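Local atomic coordinates of Udp-n-acetylglucosamine pyrophosphorylase (Trypanosoma brucei, PDB entry 4BQH), a protein that probably catalyses the formation of UDP-N-acetylglucosamine and diphosphate from UTP and N-acetylglucosamine 1-phosphate. Residues Met367-Glu372 and Asp411-Pro416. Numbering follows the deposited sequence.
Sequences MSLAAE and DECDHP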
loop_
_atom_site.group_PDB
_atom_site.type_symbol
_atom_site.label_atom_id
_atom_site.label_comp_id
_atom_site.label_asym_id
_atom_site.label_seq_id
_atom_site.Cartn_x
_atom_site.Cartn_y
_atom_site.Cartn_z
ATOM N N MET A 367 -0.458 -9.806 11.332
ATOM C CA MET A 367 0.670 -9.989 10.408
ATOM C C MET A 367 1.434 -11.273 10.735
ATOM O O MET A 367 1.858 -12.007 9.834
ATOM C CB MET A 367 1.587 -8.774 10.419
ATOM C CG MET A 367 0.893 -7.480 9.982
ATOM S SD MET A 367 0.079 -7.541 8.380
ATOM C CE MET A 367 1.506 -7.634 7.281
ATOM N N SER A 368 1.645 -11.512 12.027
ATOM C CA SER A 368 2.302 -12.733 12.508
ATOM C C SER A 368 1.525 -14.004 12.177
ATOM O O SER A 368 2.078 -14.981 11.675
ATOM C CB SER A 368 2.484 -12.652 14.028
ATOM O OG SER A 368 3.328 -11.570 14.373
ATOM N N LEU A 369 0.239 -14.012 12.487
ATOM C CA LEU A 369 -0.542 -15.230 12.339
ATOM C C LEU A 369 -0.729 -15.525 10.859
ATOM O O LEU A 369 -0.706 -16.691 10.456
ATOM C CB LEU A 369 -1.920 -15.071 13.017
ATOM C CG LEU A 369 -2.849 -16.305 13.012
ATOM C CD1 LEU A 369 -3.697 -16.327 14.279
ATOM C CD2 LEU A 369 -3.809 -16.257 11.840
ATOM N N ALA A 370 -0.977 -14.479 10.071
ATOM C CA ALA A 370 -1.215 -14.642 8.639
ATOM C C ALA A 370 0.027 -15.220 8.010
ATOM O O ALA A 370 -0.069 -16.113 7.152
ATOM C CB ALA A 370 -1.571 -13.311 7.969
ATOM N N ALA A 371 1.191 -14.725 8.423
ATOM C CA ALA A 371 2.448 -15.278 7.872
ATOM C C ALA A 371 2.599 -16.765 8.183
ATOM O O ALA A 371 2.915 -17.553 7.280
ATOM C CB ALA A 371 3.658 -14.488 8.337
ATOM N N GLU A 372 2.309 -17.146 9.429
ATOM C CA GLU A 372 2.355 -18.563 9.830
ATOM C C GLU A 372 1.398 -19.390 8.978
ATOM O O GLU A 372 1.793 -20.422 8.420
ATOM C CB GLU A 372 2.048 -18.719 11.324
ATOM C CG GLU A 372 2.679 -19.964 11.948
ATOM C CD GLU A 372 2.998 -19.788 13.437
ATOM O OE1 GLU A 372 2.042 -19.758 14.223
ATOM O OE2 GLU A 372 4.204 -19.692 13.816
ATOM N N ASP A 411 -10.136 -13.958 12.397
ATOM C CA ASP A 411 -10.682 -14.167 13.742
ATOM C C ASP A 411 -9.912 -15.185 14.566
ATOM O O ASP A 411 -10.146 -15.324 15.777
ATOM C CB ASP A 411 -12.177 -14.484 13.662
ATOM C CG ASP A 411 -12.979 -13.261 13.235
ATOM O OD1 ASP A 411 -12.733 -12.171 13.786
ATOM O OD2 ASP A 411 -13.843 -13.383 12.356
ATOM N N GLU A 412 -8.977 -15.881 13.925
ATOM C CA GLU A 412 -8.092 -16.803 14.651
ATOM C C GLU A 412 -7.133 -16.066 15.584
ATOM O O GLU A 412 -6.483 -16.686 16.424
ATOM C CB GLU A 412 -7.327 -17.676 13.659
ATOM C CG GLU A 412 -8.285 -18.517 12.836
ATOM C CD GLU A 412 -7.587 -19.420 11.864
ATOM O OE1 GLU A 412 -6.351 -19.501 11.908
ATOM O OE2 GLU A 412 -8.285 -20.060 11.054
ATOM N N CYS A 413 -7.075 -14.737 15.458
ATOM C CA CYS A 413 -6.229 -13.927 16.318
ATOM C C CYS A 413 -6.805 -13.756 17.723
ATOM O O CYS A 413 -6.089 -13.332 18.627
ATOM C CB CYS A 413 -6.029 -12.528 15.711
ATOM S SG CYS A 413 -5.135 -12.547 14.135
ATOM N N ASP A 414 -8.102 -13.998 17.886
ATOM C CA ASP A 414 -8.738 -13.822 19.202
ATOM C C ASP A 414 -9.167 -15.168 19.789
ATOM O O ASP A 414 -9.648 -16.033 19.072
ATOM C CB ASP A 414 -9.938 -12.868 19.125
ATOM C CG ASP A 414 -9.541 -11.441 18.755
ATOM O OD1 ASP A 414 -8.538 -10.934 19.291
ATOM O OD2 ASP A 414 -10.249 -10.841 17.912
ATOM N N HIS A 415 -8.982 -15.330 21.101
ATOM C CA HIS A 415 -9.371 -16.557 21.799
ATOM C C HIS A 415 -10.212 -16.223 23.000
ATOM O O HIS A 415 -9.674 -15.817 24.018
ATOM C CB HIS A 415 -8.123 -17.319 22.223
ATOM C CG HIS A 415 -7.135 -17.458 21.114
ATOM N ND1 HIS A 415 -7.247 -18.409 20.174
ATOM C CD2 HIS A 415 -6.063 -16.660 20.745
ATOM C CE1 HIS A 415 -6.267 -18.254 19.268
ATOM N NE2 HIS A 415 -5.542 -17.186 19.618
ATOM N N PRO A 416 -11.553 -16.358 22.893
ATOM C CA PRO A 416 -12.338 -16.769 21.729
ATOM C C PRO A 416 -12.521 -15.609 20.730
ATOM O O PRO A 416 -12.294 -14.441 21.095
ATOM C CB PRO A 416 -13.690 -17.133 22.348
ATOM C CG PRO A 416 -13.822 -16.155 23.469
ATOM C CD PRO A 416 -12.428 -16.046 24.044
#
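Leu369 reaches out from helix 364-374 and lays its CD1 methyl against the carbonyl and CB of Glu412 and the backbone N and sulfur of Cys413, in a 3-10 turn of the loop between strands 394-400 and 423-427. With CG anti to the backbone N (chi1 -177°), the isobutyl group points into the gap between the segments, whose closest CA atoms, of Leu369 and Cys413, are 7.1 Å apart. Leu369 CD1 lies 3.5 Å from Glu412 O. The same methyl is 4.0 Å from Cys413 SG. Cysteine suits this place because its short, weakly polar side chain packs like a hydrocarbon; it also touches His365 and Phe366 of the same helix. A branched leucine offers a second methyl, CD2, on the carboxylate side, 4.1 Å from Glu412 OE1. The side chain of Glu412 crosses that of Leu369 at about a right angle; glutamate fits because its CB can lie by the leucine while its extended chain carries the carboxylate to a salt bridge with Arg373. Phe409 also packs on Leu369, and Ala371 touches the bound inhibitor. No hydrogen bond joins the two segments, so their direct contact is van der Waals packing, with the Glu412-Arg373 salt bridge adding a charged link to the same helix.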